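Local atomic coordinates of tRNA (cytidine-2'-O-)-methyltransferase TrmJ (Sulfolobus acidocaldarius, PDB entry 4CNG), a protein that catalyses transfer of a methyl group from S-adenosyl-L-methionine to the ribose 2'-hydroxyl of cytidine 32 in tRNA, working as a homodimer. Residues F147-P152 with G167-E172; A127-F130 with G136-R139; S99-K104 with E156-N161. The protein carries 1 engineered substitution. All coordinates share one frame; numbering follows the deposited sequence.

Contact 1: residues F147-P152 with G167-E172; sequences FLLFIP and GIVLYE. With SAH (S-adenosyl-L-homocysteine), chain C.
Ile151 holds its two branches apart, with CG2 anti to its backbone N and CG1 turned back beside that nitrogen (chi1 -59°). CD1 extends beyond CG1 and reaches Val169 CG2 at 3.7 Å. The other branch, Ile151 CG2, meets Ile168 CG2 at 3.9 Å. Ile151 therefore bridges two successive helix residues, crossing each side chain at a slant. Leu149, two residues earlier, has CG anti to its own N (chi1 174°), and its CD2 comes to 4.0 Å from Val169 CG2. Leu149 and Val169 run antiparallel alongside each other. Val169 CG2 is thus shared between Leu149 and Ile151.

The packing seats helix 162-175 against the end of strand 147-149 in the knotted C-terminal part of the SPOUT fold, where the cofactor binds. The backbone of Ile151 reads the adenine of the chain C S-adenosyl-L-homocysteine. Ile151 N donates to N1 of this ligand at 2.9 Å, nearly straight at 169°. The ligand N6 donates back to Ile151 O at 3.1 Å. These two bonds fix the edge of the base, while Ile151 CD1 lies against one face, 3.7 Å from the ligand C2. Phe150 adds a flanking contact, its CE1 3.6 Å from the ligand N6.

The helix continues the contact into the dimer interface. Tyr171 of the second subunit packs on Ile151 and Ile168. Glu172 forms salt bridges with Arg175 of its own chain and with Arg175 of the second subunit.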
loop_
_atom_site.group_PDB
_atom_site.type_symbol
_atom_site.label_atom_id
_atom_site.label_comp_id
_atom_site.label_asym_id
_atom_site.label_seq_id
_atom_site.Cartn_x
_atom_site.Cartn_y
_atom_site.Cartn_z
ATOM N N PHE A 147 3.165 16.087 14.081
ATOM C CA PHE A 147 2.028 16.101 13.178
ATOM C C PHE A 147 1.362 14.723 13.171
ATOM O O PHE A 147 1.998 13.739 13.531
ATOM C CB PHE A 147 2.472 16.449 11.745
ATOM C CG PHE A 147 2.998 17.861 11.578
ATOM C CD1 PHE A 147 2.140 18.933 11.629
ATOM C CD2 PHE A 147 4.322 18.097 11.326
ATOM C CE1 PHE A 147 2.601 20.215 11.427
ATOM C CE2 PHE A 147 4.798 19.392 11.143
ATOM C CZ PHE A 147 3.922 20.430 11.146
ATOM N N LEU A 148 0.102 14.692 12.759
ATOM C CA LEU A 148 -0.665 13.464 12.651
ATOM C C LEU A 148 -1.241 13.409 11.218
ATOM O O LEU A 148 -2.138 14.177 10.864
ATOM C CB LEU A 148 -1.796 13.440 13.662
ATOM C CG LEU A 148 -2.581 12.144 13.727
ATOM C CD1 LEU A 148 -1.702 10.975 14.106
ATOM C CD2 LEU A 148 -3.784 12.277 14.646
ATOM N N LEU A 149 -0.704 12.509 10.430
ATOM C CA LEU A 149 -1.048 12.352 9.014
ATOM C C LEU A 149 -2.158 11.339 8.840
ATOM O O LEU A 149 -2.070 10.223 9.319
ATOM C CB LEU A 149 0.192 11.883 8.260
ATOM C CG LEU A 149 0.020 11.524 6.774
ATOM C CD1 LEU A 149 -0.348 12.701 5.943
ATOM C CD2 LEU A 149 1.276 10.848 6.283
ATOM N N PHE A 150 -3.200 11.777 8.158
ATOM C CA PHE A 150 -4.290 10.926 7.637
ATOM C C PHE A 150 -4.112 10.719 6.148
ATOM O O PHE A 150 -3.961 11.703 5.427
ATOM C CB PHE A 150 -5.651 11.605 7.897
ATOM C CG PHE A 150 -6.841 10.849 7.337
ATOM C CD1 PHE A 150 -7.136 9.587 7.814
ATOM C CD2 PHE A 150 -7.660 11.369 6.320
ATOM C CE1 PHE A 150 -8.161 8.825 7.286
ATOM C CE2 PHE A 150 -8.765 10.626 5.837
ATOM C CZ PHE A 150 -8.998 9.362 6.335
ATOM N N ILE A 151 -4.147 9.467 5.708
ATOM C CA ILE A 151 -4.185 9.155 4.278
ATOM C C ILE A 151 -5.646 9.083 3.861
ATOM O O ILE A 151 -6.403 8.255 4.369
ATOM C CB ILE A 151 -3.555 7.776 4.045
ATOM C CG1 ILE A 151 -2.093 7.726 4.533
ATOM C CG2 ILE A 151 -3.680 7.417 2.561
ATOM C CD1 ILE A 151 -1.548 6.328 4.756
ATOM N N PRO A 152 -6.030 9.958 2.910
ATOM C CA PRO A 152 -7.430 9.972 2.513
ATOM C C PRO A 152 -7.900 8.628 1.953
ATOM O O PRO A 152 -7.213 8.020 1.167
ATOM C CB PRO A 152 -7.468 11.076 1.448
ATOM C CG PRO A 152 -6.408 12.023 1.869
ATOM C CD PRO A 152 -5.312 11.133 2.395
ATOM N N GLY A 167 3.176 1.706 2.380
ATOM C CA GLY A 167 3.499 1.778 0.950
ATOM C C GLY A 167 2.998 3.055 0.303
ATOM O O GLY A 167 3.692 3.648 -0.506
ATOM N N ILE A 168 1.799 3.499 0.660
ATOM C CA ILE A 168 1.244 4.721 0.100
ATOM C C ILE A 168 2.092 5.915 0.506
ATOM O O ILE A 168 2.367 6.784 -0.299
ATOM C CB ILE A 168 -0.238 4.870 0.484
ATOM C CG1 ILE A 168 -1.061 3.877 -0.326
ATOM C CG2 ILE A 168 -0.696 6.312 0.338
ATOM C CD1 ILE A 168 -2.425 3.592 0.210
ATOM N N VAL A 169 2.462 6.013 1.805
ATOM C CA VAL A 169 3.270 7.125 2.240
ATOM C C VAL A 169 4.638 7.126 1.550
ATOM O O VAL A 169 5.146 8.176 1.126
ATOM C CB VAL A 169 3.389 7.153 3.783
ATOM C CG1 VAL A 169 4.345 8.224 4.253
ATOM C CG2 VAL A 169 2.001 7.402 4.367
ATOM N N LEU A 170 5.270 5.973 1.477
ATOM C CA LEU A 170 6.603 5.901 0.872
ATOM C C LEU A 170 6.559 6.269 -0.629
ATOM O O LEU A 170 7.480 6.897 -1.137
ATOM C CB LEU A 170 7.249 4.534 1.069
ATOM C CG LEU A 170 7.573 4.125 2.482
ATOM C CD1 LEU A 170 8.362 2.817 2.475
ATOM C CD2 LEU A 170 7.873 5.144 3.526
ATOM N N TYR A 171 5.511 5.852 -1.322
ATOM C CA TYR A 171 5.256 6.249 -2.708
ATOM C C TYR A 171 5.094 7.787 -2.819
ATOM O O TYR A 171 5.664 8.417 -3.709
ATOM C CB TYR A 171 3.986 5.533 -3.176
ATOM C CG TYR A 171 3.377 6.131 -4.411
ATOM C CD1 TYR A 171 3.981 5.992 -5.639
ATOM C CD2 TYR A 171 2.218 6.900 -4.334
ATOM C CE1 TYR A 171 3.418 6.563 -6.772
ATOM C CE2 TYR A 171 1.621 7.436 -5.428
ATOM C CZ TYR A 171 2.225 7.297 -6.658
ATOM O OH TYR A 171 1.604 7.881 -7.737
ATOM N N GLU A 172 4.338 8.397 -1.912
ATOM C CA GLU A 172 4.197 9.838 -1.918
ATOM C C GLU A 172 5.556 10.512 -1.741
ATOM O O GLU A 172 5.820 11.559 -2.346
ATOM C CB GLU A 172 3.232 10.267 -0.816
ATOM C CG GLU A 172 1.763 10.203 -1.161
ATOM C CD GLU A 172 1.308 11.369 -2.018
ATOM O OE1 GLU A 172 2.152 12.145 -2.514
ATOM O OE2 GLU A 172 0.090 11.520 -2.158
HETATM N N SAH C . -7.951 -0.076 15.107
HETATM C CA SAH C . -6.641 0.607 14.934
HETATM C CB SAH C . -6.248 0.483 13.471
HETATM C CG SAH C . -4.739 0.656 13.226
HETATM S SD SAH C . -4.324 0.468 11.497
HETATM C C SAH C . -6.789 2.029 15.391
HETATM O O SAH C . -7.896 2.487 15.678
HETATM O OXT SAH C . -5.821 2.720 15.639
HETATM C "C5'" SAH C . -2.550 0.287 11.687
HETATM C "C4'" SAH C . -1.713 1.510 11.332
HETATM O "O4'" SAH C . -1.855 1.783 9.929
HETATM C "C3'" SAH C . -2.103 2.784 11.991
HETATM O "O3'" SAH C . -1.580 2.822 13.329
HETATM C "C2'" SAH C . -1.522 3.830 11.082
HETATM O "O2'" SAH C . -0.119 3.931 11.287
HETATM C "C1'" SAH C . -1.778 3.200 9.707
HETATM N N9 SAH C . -3.063 3.621 9.071
HETATM C C8 SAH C . -4.072 2.807 8.649
HETATM N N7 SAH C . -4.969 3.529 7.924
HETATM C C5 SAH C . -4.488 4.795 7.868
HETATM C C6 SAH C . -4.888 5.977 7.216
HETATM N N6 SAH C . -6.019 6.045 6.484
HETATM N N1 SAH C . -4.148 7.050 7.350
HETATM C C2 SAH C . -3.011 6.988 8.061
HETATM N N3 SAH C . -2.520 5.928 8.686
HETATM C C4 SAH C . -3.244 4.837 8.561
#

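Contact 2: residues A127-F130 with G136-R139; sequences AFIF and GLTR. With SAH (S-adenosyl-L-homocysteine), chain D; SAH (S-adenosyl-L-homocysteine), chain C.
Leu137 carries this contact, with Ile129 and Phe130 as its partners on strand 125-130. Leu137 has CG beside its backbone N and anti to the carbonyl carbon (chi1 -69°), which carries CD2 to the strand, 4.0 Å from Ile129 CG2. The isoleucine lies roughly perpendicular to the leucine. The same Leu137 CD2 also rests against the backbone of Phe130, 4.0 Å from Phe130 C. Phe130 takes part through its main chain, since its side chain leaves on the other side of the strand. There Phe130 packs on Leu162 and Val166 of helix 162-175.

The loop that follows strand 125-130 folds back over the strand end, in the cofactor-binding region of this SPOUT methyltransferase. Two S-adenosyl-L-homocysteine molecules lie along it. Leu137 grips the amino-acid part of the chain D molecule with both backbone polar atoms. Leu137 N donates to the ligand O at 3.0 Å and 158°. The ligand N donates to Leu137 O at 2.8 Å. The chain C molecule is met by Gly136, whose CA is 3.3 Å from OXT of that ligand. Phe130 CA lies equally close, 3.3 Å, to O2' of the same chain C molecule. Arg139 runs along the other ligand, with Arg139 CD 3.8 Å from SD of the chain D S-adenosyl-L-homocysteine. Thr138 caps the N terminus of helix 139-143 with its side chain.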
loop_
_atom_site.group_PDB
_atom_site.type_symbol
_atom_site.label_atom_id
_atom_site.label_comp_id
_atom_site.label_asym_id
_atom_site.label_seq_id
_atom_site.Cartn_x
_atom_site.Cartn_y
_atom_site.Cartn_z
ATOM N N ALA A 127 11.001 11.479 10.913
ATOM C CA ALA A 127 10.488 10.157 11.250
ATOM C C ALA A 127 9.018 10.084 10.894
ATOM O O ALA A 127 8.232 10.923 11.308
ATOM C CB ALA A 127 10.680 9.886 12.731
ATOM N N PHE A 128 8.665 9.044 10.139
ATOM C CA PHE A 128 7.278 8.688 9.834
ATOM C C PHE A 128 6.927 7.486 10.682
ATOM O O PHE A 128 7.562 6.444 10.542
ATOM C CB PHE A 128 7.071 8.390 8.345
ATOM C CG PHE A 128 6.998 9.611 7.477
ATOM C CD1 PHE A 128 8.134 10.295 7.078
ATOM C CD2 PHE A 128 5.779 10.195 7.200
ATOM C CE1 PHE A 128 8.035 11.459 6.313
ATOM C CE2 PHE A 128 5.671 11.314 6.400
ATOM C CZ PHE A 128 6.805 11.950 6.000
ATOM N N ILE A 129 5.903 7.629 11.521
ATOM C CA ILE A 129 5.635 6.702 12.605
ATOM C C ILE A 129 4.274 6.056 12.348
ATOM O O ILE A 129 3.268 6.753 12.165
ATOM C CB ILE A 129 5.620 7.416 13.984
ATOM C CG1 ILE A 129 6.902 8.165 14.210
ATOM C CG2 ILE A 129 5.279 6.471 15.085
ATOM C CD1 ILE A 129 6.765 9.389 15.089
ATOM N N PHE A 130 4.253 4.703 12.344
ATOM C CA PHE A 130 3.062 3.903 12.105
ATOM C C PHE A 130 2.823 3.015 13.298
ATOM O O PHE A 130 3.760 2.534 13.939
ATOM C CB PHE A 130 3.261 3.049 10.824
ATOM C CG PHE A 130 3.402 3.856 9.561
ATOM C CD1 PHE A 130 4.583 4.432 9.214
ATOM C CD2 PHE A 130 2.317 4.028 8.729
ATOM C CE1 PHE A 130 4.689 5.218 8.080
ATOM C CE2 PHE A 130 2.429 4.773 7.559
ATOM C CZ PHE A 130 3.611 5.372 7.241
ATOM N N GLY A 136 -3.354 0.713 16.812
ATOM C CA GLY A 136 -2.737 1.932 16.313
ATOM C C GLY A 136 -1.686 2.479 17.260
ATOM O O GLY A 136 -0.895 1.738 17.830
ATOM N N LEU A 137 -1.630 3.796 17.362
ATOM C CA LEU A 137 -0.702 4.535 18.207
ATOM C C LEU A 137 -1.473 4.985 19.440
ATOM O O LEU A 137 -2.660 5.271 19.373
ATOM C CB LEU A 137 -0.115 5.734 17.484
ATOM C CG LEU A 137 0.855 5.450 16.349
ATOM C CD1 LEU A 137 1.185 6.727 15.618
ATOM C CD2 LEU A 137 2.110 4.753 16.824
ATOM N N THR A 138 -0.790 5.081 20.566
ATOM C CA THR A 138 -1.465 5.585 21.757
ATOM C C THR A 138 -1.587 7.112 21.688
ATOM O O THR A 138 -0.857 7.793 20.978
ATOM C CB THR A 138 -0.723 5.199 23.043
ATOM O OG1 THR A 138 0.517 5.892 23.062
ATOM C CG2 THR A 138 -0.492 3.699 23.118
ATOM N N ARG A 139 -2.447 7.588 22.620
ATOM C CA ARG A 139 -2.629 9.020 22.629
ATOM C C ARG A 139 -1.339 9.728 22.983
ATOM O O ARG A 139 -1.011 10.747 22.405
ATOM C CB ARG A 139 -3.738 9.396 23.595
ATOM C CG ARG A 139 -3.980 10.886 23.748
ATOM C CD ARG A 139 -4.457 11.491 22.433
ATOM N NE ARG A 139 -4.702 12.929 22.535
ATOM C CZ ARG A 139 -3.771 13.867 22.378
ATOM N NH1 ARG A 139 -2.515 13.529 22.110
ATOM N NH2 ARG A 139 -4.096 15.148 22.500
HETATM N N SAH D . -5.177 4.360 18.547
HETATM C CA SAH D . -5.814 5.470 17.773
HETATM C CB SAH D . -5.549 6.797 18.483
HETATM C CG SAH D . -6.048 6.907 19.907
HETATM S SD SAH D . -5.712 8.550 20.415
HETATM C C SAH D . -5.198 5.615 16.431
HETATM O O SAH D . -3.995 5.328 16.359
HETATM O OXT SAH D . -5.832 6.128 15.510
HETATM C "C5'" SAH D . -6.721 9.429 19.297
HETATM C "C4'" SAH D . -7.409 10.573 20.030
HETATM O "O4'" SAH D . -8.038 11.447 19.101
HETATM C "C3'" SAH D . -8.507 10.095 20.971
HETATM O "O3'" SAH D . -8.024 9.986 22.304
HETATM C "C2'" SAH D . -9.613 11.131 20.862
HETATM O "O2'" SAH D . -9.822 11.855 22.086
HETATM C "C1'" SAH D . -9.128 12.082 19.772
HETATM N N9 SAH D . -10.145 12.312 18.743
HETATM C C8 SAH D . -10.305 13.481 18.103
HETATM N N7 SAH D . -11.176 13.333 17.080
HETATM C C5 SAH D . -11.527 12.035 17.031
HETATM C C6 SAH D . -12.422 11.226 16.188
HETATM N N6 SAH D . -13.103 11.813 15.172
HETATM N N1 SAH D . -12.517 9.898 16.464
HETATM C C2 SAH D . -11.816 9.324 17.469
HETATM N N3 SAH D . -10.974 10.001 18.279
HETATM C C4 SAH D . -10.775 11.333 18.083
HETATM N N SAH C . -7.951 -0.076 15.107
HETATM C CA SAH C . -6.641 0.607 14.934
HETATM C CB SAH C . -6.248 0.483 13.471
HETATM C CG SAH C . -4.739 0.656 13.226
HETATM S SD SAH C . -4.324 0.468 11.497
HETATM C C SAH C . -6.789 2.029 15.391
HETATM O O SAH C . -7.896 2.487 15.678
HETATM O OXT SAH C . -5.821 2.720 15.639
HETATM C "C5'" SAH C . -2.550 0.287 11.687
HETATM C "C4'" SAH C . -1.713 1.510 11.332
HETATM O "O4'" SAH C . -1.855 1.783 9.929
HETATM C "C3'" SAH C . -2.103 2.784 11.991
HETATM O "O3'" SAH C . -1.580 2.822 13.329
HETATM C "C2'" SAH C . -1.522 3.830 11.082
HETATM O "O2'" SAH C . -0.119 3.931 11.287
HETATM C "C1'" SAH C . -1.778 3.200 9.707
HETATM N N9 SAH C . -3.063 3.621 9.071
HETATM C C8 SAH C . -4.072 2.807 8.649
HETATM N N7 SAH C . -4.969 3.529 7.924
HETATM C C5 SAH C . -4.488 4.795 7.868
HETATM C C6 SAH C . -4.888 5.977 7.216
HETATM N N6 SAH C . -6.019 6.045 6.484
HETATM N N1 SAH C . -4.148 7.050 7.350
HETATM C C2 SAH C . -3.011 6.988 8.061
HETATM N N3 SAH C . -2.520 5.928 8.686
HETATM C C4 SAH C . -3.244 4.837 8.561
#

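Contact 3: residues S99-K104 with E156-N161; sequences SIADIK and EYPVLN. With SAH (S-adenosyl-L-homocysteine), chain C; SAH (S-adenosyl-L-homocysteine), chain D.
Pro158 turns CG to the backbone of Ser99, 3.4 Å from Ser99 O. The same Pro158 CG touches Ala101 CB at 4.2 Å. On the neighbouring residue, Val159 turns CG2 to Ser99 OG at 3.7 Å. The hydroxyl sits between the backbone N and the carbonyl carbon of Ser99 (chi1 64°), which brings it over to the valine.

Ser99, Pro158, Val159 and Leu160 belong to the cofactor pocket of this SPOUT methyltransferase. Between the two loops lies the adenine of the chain C S-adenosyl-L-homocysteine. Ser99 CB lies over one face, 3.5 Å from N7 of that ligand, and Leu160 CB covers the opposite face. Pro158 O accepts a hydrogen bond from the ligand N6 at 2.9 Å, and Leu160 N donates to the ligand N7 at 3.0 Å. The chain D molecule is held by 99-104. Lys104 N donates to its N7 at 2.8 Å, nearly straight, and its N6 donates to Asp102 O in a bent bond (131°).

Arg41 and Asn45 of the second subunit donate hydrogen bonds to Val159 O. Loop 99-104 leaves strand 93-97. Residues 156-161 lead into helix 162-175, on which Leu160 packs.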
loop_
_atom_site.group_PDB
_atom_site.type_symbol
_atom_site.label_atom_id
_atom_site.label_comp_id
_atom_site.label_asym_id
_atom_site.label_seq_id
_atom_site.Cartn_x
_atom_site.Cartn_y
_atom_site.Cartn_z
ATOM N N SER A 99 -5.695 6.546 11.062
ATOM C CA SER A 99 -6.872 6.419 10.245
ATOM C C SER A 99 -8.069 7.240 10.677
ATOM O O SER A 99 -9.107 7.165 10.010
ATOM C CB SER A 99 -7.295 4.950 10.164
ATOM O OG SER A 99 -7.665 4.450 11.432
ATOM N N ILE A 100 -7.962 8.041 11.724
ATOM C CA ILE A 100 -9.106 8.906 12.053
ATOM C C ILE A 100 -9.401 9.984 10.999
ATOM O O ILE A 100 -8.619 10.822 10.801
ATOM C CB ILE A 100 -8.901 9.594 13.386
ATOM C CG1 ILE A 100 -8.845 8.530 14.457
ATOM C CG2 ILE A 100 -10.062 10.526 13.667
ATOM C CD1 ILE A 100 -8.279 9.051 15.773
ATOM N N ALA A 101 -10.529 9.831 10.315
ATOM C CA ALA A 101 -10.881 10.593 9.112
ATOM C C ALA A 101 -11.464 11.958 9.404
ATOM O O ALA A 101 -11.475 12.801 8.538
ATOM C CB ALA A 101 -11.838 9.792 8.241
ATOM N N ASP A 102 -11.976 12.164 10.606
ATOM C CA ASP A 102 -12.566 13.432 10.976
ATOM C C ASP A 102 -12.199 13.831 12.395
ATOM O O ASP A 102 -12.994 13.840 13.280
ATOM C CB ASP A 102 -14.080 13.378 10.773
ATOM C CG ASP A 102 -14.498 13.589 9.305
ATOM O OD1 ASP A 102 -13.785 14.275 8.547
ATOM O OD2 ASP A 102 -15.569 13.092 8.894
ATOM N N ILE A 103 -10.955 14.208 12.543
ATOM C CA ILE A 103 -10.404 14.599 13.821
ATOM C C ILE A 103 -11.110 15.821 14.407
ATOM O O ILE A 103 -11.380 16.771 13.702
ATOM C CB ILE A 103 -8.938 14.948 13.661
ATOM C CG1 ILE A 103 -8.129 13.732 13.355
ATOM C CG2 ILE A 103 -8.423 15.692 14.881
ATOM C CD1 ILE A 103 -6.691 13.984 13.614
ATOM N N LYS A 104 -11.400 15.802 15.690
ATOM C CA LYS A 104 -11.996 16.945 16.379
ATOM C C LYS A 104 -11.098 17.385 17.530
ATOM O O LYS A 104 -10.280 16.607 18.025
ATOM C CB LYS A 104 -13.394 16.609 16.915
ATOM C CG LYS A 104 -14.213 17.852 17.239
ATOM C CD LYS A 104 -15.410 17.563 18.132
ATOM C CE LYS A 104 -15.962 18.850 18.728
ATOM N NZ LYS A 104 -17.244 18.639 19.458
ATOM N N GLU A 156 -16.177 6.012 5.398
ATOM C CA GLU A 156 -16.898 4.937 6.091
ATOM C C GLU A 156 -15.978 3.762 6.468
ATOM O O GLU A 156 -16.352 2.918 7.282
ATOM C CB GLU A 156 -18.048 4.439 5.213
ATOM C CG GLU A 156 -19.099 5.503 4.925
ATOM C CD GLU A 156 -20.059 5.093 3.819
ATOM O OE1 GLU A 156 -19.598 4.832 2.679
ATOM O OE2 GLU A 156 -21.281 5.066 4.079
ATOM N N TYR A 157 -14.841 3.640 5.784
ATOM C CA TYR A 157 -13.870 2.582 6.101
ATOM C C TYR A 157 -12.472 3.012 5.671
ATOM O O TYR A 157 -11.947 2.551 4.653
ATOM C CB TYR A 157 -14.228 1.249 5.465
ATOM C CG TYR A 157 -13.356 0.110 5.969
ATOM C CD1 TYR A 157 -13.243 -0.166 7.336
ATOM C CD2 TYR A 157 -12.633 -0.682 5.100
ATOM C CE1 TYR A 157 -12.419 -1.180 7.808
ATOM C CE2 TYR A 157 -11.862 -1.737 5.552
ATOM C CZ TYR A 157 -11.772 -1.999 6.902
ATOM O OH TYR A 157 -11.093 -3.110 7.297
ATOM N N PRO A 158 -11.858 3.885 6.464
ATOM C CA PRO A 158 -10.591 4.471 6.092
ATOM C C PRO A 158 -9.366 3.709 6.591
ATOM O O PRO A 158 -8.246 4.168 6.404
ATOM C CB PRO A 158 -10.646 5.838 6.765
ATOM C CG PRO A 158 -11.414 5.581 8.006
ATOM C CD PRO A 158 -12.473 4.599 7.595
ATOM N N VAL A 159 -9.583 2.601 7.284
ATOM C CA VAL A 159 -8.541 1.923 8.005
ATOM C C VAL A 159 -7.830 0.979 7.052
ATOM O O VAL A 159 -8.357 -0.073 6.646
ATOM C CB VAL A 159 -9.081 1.146 9.189
ATOM C CG1 VAL A 159 -7.930 0.641 10.008
ATOM C CG2 VAL A 159 -10.030 1.975 10.038
ATOM N N LEU A 160 -6.626 1.379 6.669
ATOM C CA LEU A 160 -5.770 0.592 5.796
ATOM C C LEU A 160 -5.007 -0.448 6.603
ATOM O O LEU A 160 -4.640 -0.198 7.764
ATOM C CB LEU A 160 -4.761 1.467 5.059
ATOM C CG LEU A 160 -5.316 2.677 4.310
ATOM C CD1 LEU A 160 -4.269 3.660 3.886
ATOM C CD2 LEU A 160 -6.104 2.256 3.099
ATOM N N ASN A 161 -4.734 -1.597 6.022
ATOM C CA ASN A 161 -3.729 -2.476 6.571
ATOM C C ASN A 161 -2.401 -1.716 6.690
ATOM O O ASN A 161 -1.999 -0.968 5.825
ATOM C CB ASN A 161 -3.585 -3.715 5.724
ATOM C CG ASN A 161 -2.443 -4.557 6.177
ATOM O OD1 ASN A 161 -2.490 -5.241 7.241
ATOM N ND2 ASN A 161 -1.346 -4.394 5.477
HETATM N N SAH C . -7.951 -0.076 15.107
HETATM C CA SAH C . -6.641 0.607 14.934
HETATM C CB SAH C . -6.248 0.483 13.471
HETATM C CG SAH C . -4.739 0.656 13.226
HETATM S SD SAH C . -4.324 0.468 11.497
HETATM C C SAH C . -6.789 2.029 15.391
HETATM O O SAH C . -7.896 2.487 15.678
HETATM O OXT SAH C . -5.821 2.720 15.639
HETATM C "C5'" SAH C . -2.550 0.287 11.687
HETATM C "C4'" SAH C . -1.713 1.510 11.332
HETATM O "O4'" SAH C . -1.855 1.783 9.929
HETATM C "C3'" SAH C . -2.103 2.784 11.991
HETATM O "O3'" SAH C . -1.580 2.822 13.329
HETATM C "C2'" SAH C . -1.522 3.830 11.082
HETATM O "O2'" SAH C . -0.119 3.931 11.287
HETATM C "C1'" SAH C . -1.778 3.200 9.707
HETATM N N9 SAH C . -3.063 3.621 9.071
HETATM C C8 SAH C . -4.072 2.807 8.649
HETATM N N7 SAH C . -4.969 3.529 7.924
HETATM C C5 SAH C . -4.488 4.795 7.868
HETATM C C6 SAH C . -4.888 5.977 7.216
HETATM N N6 SAH C . -6.019 6.045 6.484
HETATM N N1 SAH C . -4.148 7.050 7.350
HETATM C C2 SAH C . -3.011 6.988 8.061
HETATM N N3 SAH C . -2.520 5.928 8.686
HETATM C C4 SAH C . -3.244 4.837 8.561
HETATM N N SAH D . -5.177 4.360 18.547
HETATM C CA SAH D . -5.814 5.470 17.773
HETATM C CB SAH D . -5.549 6.797 18.483
HETATM C CG SAH D . -6.048 6.907 19.907
HETATM S SD SAH D . -5.712 8.550 20.415
HETATM C C SAH D . -5.198 5.615 16.431
HETATM O O SAH D . -3.995 5.328 16.359
HETATM O OXT SAH D . -5.832 6.128 15.510
HETATM C "C5'" SAH D . -6.721 9.429 19.297
HETATM C "C4'" SAH D . -7.409 10.573 20.030
HETATM O "O4'" SAH D . -8.038 11.447 19.101
HETATM C "C3'" SAH D . -8.507 10.095 20.971
HETATM O "O3'" SAH D . -8.024 9.986 22.304
HETATM C "C2'" SAH D . -9.613 11.131 20.862
HETATM O "O2'" SAH D . -9.822 11.855 22.086
HETATM C "C1'" SAH D . -9.128 12.082 19.772
HETATM N N9 SAH D . -10.145 12.312 18.743
HETATM C C8 SAH D . -10.305 13.481 18.103
HETATM N N7 SAH D . -11.176 13.333 17.080
HETATM C C5 SAH D . -11.527 12.035 17.031
HETATM C C6 SAH D . -12.422 11.226 16.188
HETATM N N6 SAH D . -13.103 11.813 15.172
HETATM N N1 SAH D . -12.517 9.898 16.464
HETATM C C2 SAH D . -11.816 9.324 17.469
HETATM N N3 SAH D . -10.974 10.001 18.279
HETATM C C4 SAH D . -10.775 11.333 18.083
#

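How the contacts relate
From the N terminus, 99-104 comes first, just after strand 93-97, and waits for 156-161 to close the long loop of contact 3. Contact 2 is nested inside that loop. It closes a short excursion from strand 125-130 to the start of helix 139-143. Contact 1 then opens at strand 147-149, before contact 3 has closed, and ends on helix 162-175, so contacts 1 and 3 cross. Contacts 1 and 2 follow in series, and touch where Val169 packs on Phe128 and Phe130. Contacts 1 and 3 meet through Phe150, against Ser99 and Ala101. Together the three join the central sheet, its loops and the last helix around the chain C ligand.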